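Local coordinates for protein involved in catabolism of external DNA (Legionella pneumophila subsp. pneumophila, PDB 2OO3), which probably methylates N6 of adenine 2030 in 23S ribosomal RNA, using S-adenosyl-L-methionine as the methyl donor, at residues Tyr180-Ala185 with Arg214-Lys219; Ser148-Leu153 with Gly161-Asp166; Asn67-Asp72 with Glu82-Ile87. One frame throughout, in Å; residues are numbered along the deposited sequence.

Contact 1: residues Tyr180-Ala185 with Arg214-Lys219; sequences YAIKNA and REISSK. With SO4 (sulfate ion), chain C.
Ile216, on helix 203-216, reaches across to the side chain of Ile182 and to both the backbone and the side-chain base of Lys183 on helix 174-188. Followed outward, its CB carries CG1 beside its own backbone N (chi1 -61°), and the extended next torsion sends CD1 to the neighbouring helix. CG1 lies 3.8 Å from CB of Lys183 and also comes close to that residue's CA. The tip, CD1, settles against the main chain, 3.6 Å from Lys183 N, and meets Ile182 at CG2, 3.9 Å away. The Ile182 and Ile216 side chains cross at about a right angle; beyond CB, the CG1 branch of Ile182 turns away from Ile216. Lys183 contributes the foot of its chain, CB and CG, while the rest runs on extended, leaving NZ 5.2 Å from Glu215 OE1, opposite charges that do not touch. Ile243 of strand 237-243 lies against both isoleucines, so the two helices are joined where they pack on the same strand.

In the turn that follows, residues 217-219 hold a sulfate ion, probably from the crystallisation liquor. Ser217 OG donates to sulfate O1 at 2.7 Å and accepts from Lys219 N at 3.1 Å, closing an ST turn. The backbone N of Ser218 bonds sulfate O4 nearly straight, at 169°. Lys219, bent in the outer part of its chain, brings NZ to 2.9 Å from sulfate O1, and Lys278 adds a further bond to the ion. The chemistry is therefore divided: the helices meet by van der Waals packing, with no hydrogen bond between the segments, while the turn beyond offers a hydroxyl, an amide and lysine ammonium groups that suit a tetrahedral anion.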
loop_
_atom_site.group_PDB
_atom_site.type_symbol
_atom_site.label_atom_id
_atom_site.label_comp_id
_atom_site.label_asym_id
_atom_site.label_seq_id
_atom_site.Cartn_x
_atom_site.Cartn_y
_atom_site.Cartn_z
ATOM N N TYR A 180 10.356 13.300 -5.726
ATOM C CA TYR A 180 10.294 14.378 -6.713
ATOM C C TYR A 180 8.904 14.401 -7.379
ATOM O O TYR A 180 8.267 15.440 -7.435
ATOM C CB TYR A 180 11.364 14.205 -7.788
ATOM C CG TYR A 180 11.455 15.380 -8.759
ATOM C CD1 TYR A 180 12.085 16.548 -8.382
ATOM C CD2 TYR A 180 10.907 15.309 -10.041
ATOM C CE1 TYR A 180 12.188 17.626 -9.247
ATOM C CE2 TYR A 180 11.003 16.398 -10.930
ATOM C CZ TYR A 180 11.656 17.550 -10.514
ATOM O OH TYR A 180 11.781 18.665 -11.355
ATOM N N ALA A 181 8.456 13.248 -7.865
ATOM C CA ALA A 181 7.144 13.136 -8.479
ATOM C C ALA A 181 5.991 13.471 -7.500
ATOM O O ALA A 181 5.028 14.154 -7.875
ATOM C CB ALA A 181 6.955 11.740 -9.067
ATOM N N ILE A 182 6.059 12.958 -6.274
ATOM C CA ILE A 182 5.032 13.308 -5.266
ATOM C C ILE A 182 5.047 14.799 -4.948
ATOM O O ILE A 182 3.993 15.414 -4.845
ATOM C CB ILE A 182 5.165 12.475 -3.974
ATOM C CG1 ILE A 182 5.066 10.980 -4.301
ATOM C CG2 ILE A 182 4.126 12.922 -2.890
ATOM C CD1 ILE A 182 5.518 10.032 -3.154
ATOM N N LYS A 183 6.234 15.402 -4.807
ATOM C CA LYS A 183 6.283 16.833 -4.553
ATOM C C LYS A 183 5.555 17.597 -5.661
ATOM O O LYS A 183 4.758 18.510 -5.370
ATOM C CB LYS A 183 7.738 17.331 -4.403
ATOM C CG LYS A 183 7.818 18.828 -3.993
ATOM C CD LYS A 183 9.268 19.230 -3.706
ATOM C CE LYS A 183 9.440 20.714 -3.744
ATOM N NZ LYS A 183 10.901 21.092 -3.543
ATOM N N ASN A 184 5.763 17.192 -6.914
ATOM C CA ASN A 184 5.147 17.897 -8.047
ATOM C C ASN A 184 3.629 17.736 -8.014
ATOM O O ASN A 184 2.898 18.712 -8.190
ATOM C CB ASN A 184 5.660 17.362 -9.390
ATOM C CG ASN A 184 4.867 17.909 -10.578
ATOM O OD1 ASN A 184 4.164 17.158 -11.297
ATOM N ND2 ASN A 184 4.948 19.234 -10.773
ATOM N N ALA A 185 3.195 16.489 -7.780
ATOM C CA ALA A 185 1.789 16.126 -7.693
ATOM C C ALA A 185 1.126 16.928 -6.576
ATOM O O ALA A 185 0.084 17.517 -6.782
ATOM C CB ALA A 185 1.660 14.623 -7.431
ATOM N N ARG A 214 9.821 14.464 3.754
ATOM C CA ARG A 214 9.525 15.384 4.852
ATOM C C ARG A 214 9.352 16.816 4.371
ATOM O O ARG A 214 8.502 17.531 4.880
ATOM C CB ARG A 214 10.573 15.274 5.956
ATOM C CG ARG A 214 10.073 15.670 7.319
ATOM C CD ARG A 214 10.680 14.786 8.460
ATOM N NE ARG A 214 12.080 14.449 8.228
ATOM C CZ ARG A 214 12.575 13.209 8.155
ATOM N NH1 ARG A 214 11.794 12.143 8.353
ATOM N NH2 ARG A 214 13.883 13.037 7.921
ATOM N N GLU A 215 10.094 17.210 3.346
ATOM C CA GLU A 215 9.993 18.566 2.792
ATOM C C GLU A 215 8.657 18.927 2.115
ATOM O O GLU A 215 8.326 20.113 1.983
ATOM C CB GLU A 215 11.167 18.811 1.837
ATOM C CG GLU A 215 12.530 18.747 2.570
ATOM C CD GLU A 215 13.730 18.745 1.628
ATOM O OE1 GLU A 215 13.540 18.832 0.385
ATOM O OE2 GLU A 215 14.872 18.638 2.131
ATOM N N ILE A 216 7.897 17.918 1.687
ATOM C CA ILE A 216 6.687 18.140 0.893
ATOM C C ILE A 216 5.553 18.751 1.731
ATOM O O ILE A 216 4.900 19.725 1.317
ATOM C CB ILE A 216 6.241 16.837 0.215
ATOM C CG1 ILE A 216 7.358 16.344 -0.721
ATOM C CG2 ILE A 216 4.902 17.033 -0.554
ATOM C CD1 ILE A 216 7.089 14.964 -1.342
ATOM N N SER A 217 5.351 18.194 2.919
ATOM C CA SER A 217 4.253 18.562 3.779
ATOM C C SER A 217 4.497 18.074 5.188
ATOM O O SER A 217 5.074 17.008 5.414
ATOM C CB SER A 217 2.930 17.976 3.238
ATOM O OG SER A 217 1.869 18.288 4.115
ATOM N N SER A 218 4.056 18.879 6.138
ATOM C CA SER A 218 4.111 18.547 7.545
ATOM C C SER A 218 2.827 17.867 8.015
ATOM O O SER A 218 2.721 17.442 9.186
ATOM C CB SER A 218 4.269 19.837 8.335
ATOM O OG SER A 218 3.234 20.708 7.924
ATOM N N LYS A 219 1.830 17.761 7.142
ATOM C CA LYS A 219 0.613 17.037 7.551
ATOM C C LYS A 219 0.839 15.600 7.098
ATOM O O LYS A 219 0.309 15.164 6.051
ATOM C CB LYS A 219 -0.652 17.588 6.887
ATOM C CG LYS A 219 -1.048 19.009 7.304
ATOM C CD LYS A 219 -2.438 19.340 6.733
ATOM C CE LYS A 219 -2.469 20.698 6.084
ATOM N NZ LYS A 219 -1.870 20.690 4.718
HETATM S S SO4 C . 1.861 21.926 4.893
HETATM O O1 SO4 C . 1.044 20.720 4.966
HETATM O O2 SO4 C . 2.080 22.253 3.484
HETATM O O3 SO4 C . 1.135 23.013 5.548
HETATM O O4 SO4 C . 3.161 21.731 5.522
#

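Contact 2: residues Ser148-Leu153 with Gly161-Asp166; sequences SKLNAL and GLIFID
A buried, wholly apolar contact seats helix 146-153 on strand 161-165, a central parallel strand of the Rossmann-like methyltransferase sheet. Leu150 supplies the helix side: its CB points toward the strand, and its two methyl groups share the work. CD2 meets CG2 of Ile163 at 3.5 Å, a close methyl-to-methyl approach. CD1 lies more loosely over the next inward-facing residue, 4.4 Å from CD1 of Ile165. Ile163 and Ile165 are two apart in the strand, so both face the helix, whereas Leu162 and Phe164 face the other side of the sheet and pack on helix 14-30.

With CG of Leu150 beside the backbone N (chi1 -73°), its isobutyl fork opens over the strand. Ile163 has CG2 anti to its own N, which presents that short methyl to the leucine, and the two side chains run obliquely past one another. Leu40 of strand 38-41 and Thr42 in the loop after it also touch Leu150, so the leucine spans neighbouring strands. The strand itself is bonded on both sides, to strand 38-41 through Leu162 and to strand 193-200 through Ile163.

Directly after the strand comes Asp166, the predicted proton acceptor and S-adenosyl-L-methionine ligand. It opens a DPSY sequence, which resembles the (D/N)PP(Y/F) motif of N6-adenine methyltransferases; Lys19 forms a salt bridge with its OD1. No polar group of either segment bonds across, so the attachment of helix to strand rests on dispersion and burial of methyl groups, while the predicted catalytic aspartate follows at the strand's C-terminal end.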
loop_
_atom_site.group_PDB
_atom_site.type_symbol
_atom_site.label_atom_id
_atom_site.label_comp_id
_atom_site.label_asym_id
_atom_site.label_seq_id
_atom_site.Cartn_x
_atom_site.Cartn_y
_atom_site.Cartn_z
ATOM N N SER A 148 5.170 8.957 -14.025
ATOM C CA SER A 148 5.012 10.028 -14.998
ATOM C C SER A 148 3.555 10.481 -15.095
ATOM O O SER A 148 3.304 11.652 -15.320
ATOM C CB SER A 148 5.599 9.617 -16.373
ATOM O OG SER A 148 4.695 8.790 -17.110
ATOM N N LYS A 149 2.604 9.582 -14.858
ATOM C CA LYS A 149 1.172 9.923 -14.915
ATOM C C LYS A 149 0.653 10.830 -13.816
ATOM O O LYS A 149 -0.375 11.510 -14.012
ATOM C CB LYS A 149 0.294 8.666 -14.934
ATOM C CG LYS A 149 0.071 8.088 -16.300
ATOM C CD LYS A 149 -0.727 9.029 -17.166
ATOM C CE LYS A 149 -0.923 8.472 -18.563
ATOM N NZ LYS A 149 -1.548 9.520 -19.418
ATOM N N LEU A 150 1.322 10.830 -12.660
ATOM C CA LEU A 150 0.956 11.730 -11.576
ATOM C C LEU A 150 0.711 13.167 -12.087
ATOM O O LEU A 150 -0.311 13.797 -11.772
ATOM C CB LEU A 150 2.025 11.718 -10.487
ATOM C CG LEU A 150 2.106 10.472 -9.605
ATOM C CD1 LEU A 150 3.237 10.594 -8.605
ATOM C CD2 LEU A 150 0.773 10.257 -8.868
ATOM N N ASN A 151 1.634 13.662 -12.908
ATOM C CA ASN A 151 1.567 15.015 -13.412
ATOM C C ASN A 151 0.322 15.286 -14.271
ATOM O O ASN A 151 -0.270 16.349 -14.175
ATOM C CB ASN A 151 2.870 15.311 -14.166
ATOM C CG ASN A 151 2.957 16.742 -14.706
ATOM O OD1 ASN A 151 3.319 16.940 -15.888
ATOM N ND2 ASN A 151 2.673 17.744 -13.852
ATOM N N ALA A 152 -0.094 14.301 -15.068
ATOM C CA ALA A 152 -1.186 14.476 -16.033
ATOM C C ALA A 152 -2.586 14.363 -15.434
ATOM O O ALA A 152 -3.548 14.952 -15.976
ATOM C CB ALA A 152 -1.043 13.465 -17.169
ATOM N N LEU A 153 -2.707 13.594 -14.344
ATOM C CA LEU A 153 -4.005 13.152 -13.834
ATOM C C LEU A 153 -4.481 13.908 -12.611
ATOM O O LEU A 153 -5.601 13.685 -12.169
ATOM C CB LEU A 153 -3.983 11.651 -13.496
ATOM C CG LEU A 153 -3.673 10.707 -14.668
ATOM C CD1 LEU A 153 -3.605 9.296 -14.185
ATOM C CD2 LEU A 153 -4.721 10.832 -15.764
ATOM N N GLY A 161 -9.002 12.444 -3.933
ATOM C CA GLY A 161 -8.126 11.391 -4.472
ATOM C C GLY A 161 -7.352 10.634 -3.419
ATOM O O GLY A 161 -6.892 11.220 -2.428
ATOM N N LEU A 162 -7.222 9.320 -3.642
ATOM C CA LEU A 162 -6.235 8.485 -2.953
ATOM C C LEU A 162 -5.180 8.022 -3.982
ATOM O O LEU A 162 -5.497 7.393 -5.006
ATOM C CB LEU A 162 -6.928 7.308 -2.279
ATOM C CG LEU A 162 -5.990 6.216 -1.737
ATOM C CD1 LEU A 162 -4.951 6.813 -0.773
ATOM C CD2 LEU A 162 -6.822 5.097 -1.092
ATOM N N ILE A 163 -3.924 8.389 -3.739
ATOM C CA ILE A 163 -2.844 8.065 -4.659
ATOM C C ILE A 163 -1.959 7.063 -3.909
ATOM O O ILE A 163 -1.365 7.395 -2.888
ATOM C CB ILE A 163 -2.066 9.334 -5.095
ATOM C CG1 ILE A 163 -3.002 10.362 -5.799
ATOM C CG2 ILE A 163 -1.001 8.968 -6.099
ATOM C CD1 ILE A 163 -3.533 11.489 -4.862
ATOM N N PHE A 164 -1.932 5.836 -4.396
ATOM C CA PHE A 164 -1.264 4.727 -3.718
ATOM C C PHE A 164 -0.080 4.333 -4.557
ATOM O O PHE A 164 -0.233 3.856 -5.672
ATOM C CB PHE A 164 -2.226 3.522 -3.535
ATOM C CG PHE A 164 -1.677 2.419 -2.672
ATOM C CD1 PHE A 164 -1.582 2.570 -1.263
ATOM C CD2 PHE A 164 -1.285 1.221 -3.242
ATOM C CE1 PHE A 164 -1.070 1.523 -0.462
ATOM C CE2 PHE A 164 -0.760 0.173 -2.448
ATOM C CZ PHE A 164 -0.659 0.324 -1.064
ATOM N N ILE A 165 1.109 4.569 -3.998
ATOM C CA ILE A 165 2.374 4.434 -4.719
ATOM C C ILE A 165 3.223 3.310 -4.160
ATOM O O ILE A 165 3.711 3.396 -3.025
ATOM C CB ILE A 165 3.141 5.781 -4.647
ATOM C CG1 ILE A 165 2.243 6.900 -5.210
ATOM C CG2 ILE A 165 4.436 5.685 -5.439
ATOM C CD1 ILE A 165 2.654 8.302 -4.863
ATOM N N ASP A 166 3.396 2.249 -4.951
ATOM C CA ASP A 166 4.110 1.060 -4.485
ATOM C C ASP A 166 5.304 0.712 -5.385
ATOM O O ASP A 166 5.273 -0.286 -6.084
ATOM C CB ASP A 166 3.118 -0.106 -4.360
ATOM C CG ASP A 166 3.722 -1.347 -3.721
ATOM O OD1 ASP A 166 4.786 -1.254 -3.026
ATOM O OD2 ASP A 166 3.111 -2.426 -3.935
#

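Contact 3: residues Asn67-Asp72 with Glu82-Ile87; sequences NPVWLD and EYISVI
The indole of Trp70 directs the rim of its six-membered ring at helix 81-90. At that edge, near the ring plane, lies the backbone O of Ile84, 4.0 Å from CZ3 of Trp70. CG2 of Ile87 approaches obliquely and sits 3.6 Å from CE3 of Trp70, with CZ3 equally near. CG2 of Ile84 completes the group at 4.1 Å from Trp70 CZ3. Within helix 81-90 itself, CD1 of Ile87 rests over one face of the Tyr83 ring, 3.5 Å above the plane and displaced toward the rim. Ile87 thus serves two aromatic residues with separate branches: CG2 for the tryptophan and CD1 for the tyrosine.

The indole swings out to its partners because CG of Trp70 stands opposite the backbone N (chi1 173°). Its NE1, at the five-membered end, is bonded to the carbonyl O of Ser94, which ties down the part of the ring remote from the isoleucines. Arg73 makes a cation-pi contact with the same indole. Val69 adds a looser touch, its CG1 being 4.4 Å from CD1 of Ile84. No hydrogen bond passes between the segments.

The axes of the two helical segments lie 11.4 Å apart at closest approach and are nearly perpendicular, with a crossing angle of -93°, a spacing bridged by the large indole. Leu96 packs against both Trp70 and Ile87. Beyond this pair, Tyr83 leans on helix 14-30 through Val17, His20 and Ile21, and Val86 packs on helix 102-109, so helix 81-90 joins helix 66-71 to helices 14-30 and 102-109.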
loop_
_atom_site.group_PDB
_atom_site.type_symbol
_atom_site.label_atom_id
_atom_site.label_comp_id
_atom_site.label_asym_id
_atom_site.label_seq_id
_atom_site.Cartn_x
_atom_site.Cartn_y
_atom_site.Cartn_z
ATOM N N ASN A 67 0.716 -15.767 5.762
ATOM C CA ASN A 67 0.261 -17.066 6.261
ATOM C C ASN A 67 -0.015 -17.140 7.789
ATOM O O ASN A 67 -1.054 -17.674 8.186
ATOM C CB ASN A 67 1.153 -18.221 5.782
ATOM C CG ASN A 67 0.388 -19.528 5.659
ATOM O OD1 ASN A 67 -0.780 -19.544 5.241
ATOM N ND2 ASN A 67 1.039 -20.640 6.011
ATOM N N PRO A 68 0.915 -16.651 8.642
ATOM C CA PRO A 68 0.613 -16.675 10.101
ATOM C C PRO A 68 -0.606 -15.824 10.484
ATOM O O PRO A 68 -1.351 -16.160 11.415
ATOM C CB PRO A 68 1.881 -16.073 10.747
ATOM C CG PRO A 68 2.973 -16.235 9.693
ATOM C CD PRO A 68 2.263 -16.115 8.363
ATOM N N VAL A 69 -0.807 -14.735 9.749
ATOM C CA VAL A 69 -1.892 -13.804 10.018
ATOM C C VAL A 69 -3.191 -14.496 9.611
ATOM O O VAL A 69 -4.183 -14.504 10.388
ATOM C CB VAL A 69 -1.662 -12.432 9.262
ATOM C CG1 VAL A 69 -2.874 -11.535 9.358
ATOM C CG2 VAL A 69 -0.463 -11.697 9.838
ATOM N N TRP A 70 -3.175 -15.096 8.419
ATOM C CA TRP A 70 -4.320 -15.803 7.880
ATOM C C TRP A 70 -4.720 -17.003 8.734
ATOM O O TRP A 70 -5.901 -17.191 9.036
ATOM C CB TRP A 70 -4.027 -16.304 6.466
ATOM C CG TRP A 70 -5.105 -17.224 5.861
ATOM C CD1 TRP A 70 -4.996 -18.581 5.639
ATOM C CD2 TRP A 70 -6.419 -16.845 5.376
ATOM N NE1 TRP A 70 -6.156 -19.060 5.066
ATOM C CE2 TRP A 70 -7.043 -18.024 4.896
ATOM C CE3 TRP A 70 -7.127 -15.626 5.316
ATOM C CZ2 TRP A 70 -8.331 -18.022 4.325
ATOM C CZ3 TRP A 70 -8.422 -15.623 4.763
ATOM C CH2 TRP A 70 -9.006 -16.824 4.278
ATOM N N LEU A 71 -3.739 -17.815 9.101
ATOM C CA LEU A 71 -4.015 -18.983 9.927
ATOM C C LEU A 71 -4.671 -18.600 11.253
ATOM O O LEU A 71 -5.531 -19.336 11.746
ATOM C CB LEU A 71 -2.729 -19.782 10.176
ATOM C CG LEU A 71 -2.230 -20.534 8.940
ATOM C CD1 LEU A 71 -0.926 -21.228 9.220
ATOM C CD2 LEU A 71 -3.260 -21.527 8.422
ATOM N N ASP A 72 -4.269 -17.463 11.820
ATOM C CA ASP A 72 -4.813 -16.999 13.099
ATOM C C ASP A 72 -5.935 -15.984 12.966
ATOM O O ASP A 72 -6.189 -15.219 13.906
ATOM C CB ASP A 72 -3.711 -16.382 13.962
ATOM C CG ASP A 72 -4.001 -16.500 15.449
ATOM O OD1 ASP A 72 -4.679 -17.479 15.837
ATOM O OD2 ASP A 72 -3.551 -15.625 16.219
ATOM N N GLU A 82 -11.502 -6.003 7.017
ATOM C CA GLU A 82 -11.669 -5.737 5.561
ATOM C C GLU A 82 -10.577 -6.472 4.798
ATOM O O GLU A 82 -10.821 -7.088 3.761
ATOM C CB GLU A 82 -11.602 -4.238 5.269
ATOM C CG GLU A 82 -12.845 -3.438 5.764
ATOM C CD GLU A 82 -12.720 -2.907 7.230
ATOM O OE1 GLU A 82 -11.937 -3.436 8.061
ATOM O OE2 GLU A 82 -13.434 -1.930 7.547
ATOM N N TYR A 83 -9.371 -6.440 5.357
ATOM C CA TYR A 83 -8.226 -7.125 4.756
ATOM C C TYR A 83 -8.477 -8.620 4.623
ATOM O O TYR A 83 -8.334 -9.190 3.546
ATOM C CB TYR A 83 -6.975 -6.879 5.628
ATOM C CG TYR A 83 -5.684 -7.546 5.146
ATOM C CD1 TYR A 83 -5.087 -7.173 3.922
ATOM C CD2 TYR A 83 -5.046 -8.494 5.925
ATOM C CE1 TYR A 83 -3.903 -7.762 3.482
ATOM C CE2 TYR A 83 -3.857 -9.099 5.493
ATOM C CZ TYR A 83 -3.276 -8.711 4.285
ATOM O OH TYR A 83 -2.092 -9.302 3.863
ATOM N N ILE A 84 -8.799 -9.262 5.735
ATOM C CA ILE A 84 -9.119 -10.674 5.744
ATOM C C ILE A 84 -10.266 -11.044 4.806
ATOM O O ILE A 84 -10.216 -12.081 4.156
ATOM C CB ILE A 84 -9.383 -11.187 7.215
ATOM C CG1 ILE A 84 -8.086 -11.081 8.065
ATOM C CG2 ILE A 84 -9.878 -12.658 7.242
ATOM C CD1 ILE A 84 -6.891 -11.937 7.558
ATOM N N SER A 85 -11.324 -10.237 4.771
ATOM C CA SER A 85 -12.501 -10.602 3.967
ATOM C C SER A 85 -12.122 -10.691 2.495
ATOM O O SER A 85 -12.624 -11.557 1.796
ATOM C CB SER A 85 -13.669 -9.626 4.139
ATOM O OG SER A 85 -13.371 -8.420 3.487
ATOM N N VAL A 86 -11.228 -9.814 2.030
ATOM C CA VAL A 86 -10.797 -9.882 0.619
ATOM C C VAL A 86 -9.974 -11.159 0.322
ATOM O O VAL A 86 -10.124 -11.796 -0.748
ATOM C CB VAL A 86 -10.024 -8.600 0.196
ATOM C CG1 VAL A 86 -9.489 -8.708 -1.226
ATOM C CG2 VAL A 86 -10.918 -7.389 0.314
ATOM N N ILE A 87 -9.094 -11.521 1.251
ATOM C CA ILE A 87 -8.287 -12.729 1.107
ATOM C C ILE A 87 -9.199 -13.972 1.138
ATOM O O ILE A 87 -8.982 -14.945 0.395
ATOM C CB ILE A 87 -7.210 -12.792 2.200
ATOM C CG1 ILE A 87 -6.207 -11.642 1.988
ATOM C CG2 ILE A 87 -6.411 -14.123 2.173
ATOM C CD1 ILE A 87 -5.604 -11.268 3.204
#

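Along the chain the order is contact 3, contact 2, contact 1. Contacts 1 and 2 are neighbours, their centres 13 Å apart: helix 174-188 follows strand 161-165 and packs against it, with Ile182 CG1 3.6 Å from Ile165 CD1. Their helices 146-153, 174-188 and 203-216 pack side by side on one face of the eight-stranded sheet, building a helical layer of the Rossmann-like core. Contact 3 lies across the chain's centre, about 33 Å from contact 1 and 28 Å from contact 2, centre to centre, in a separate helical part between strands 48-50 and 98-100. Contact 2 holds the predicted Asp166 and adjoins His43; Ile87 in contact 3 is about 7 Å from His20, another predicted cofactor residue, side chain to side chain.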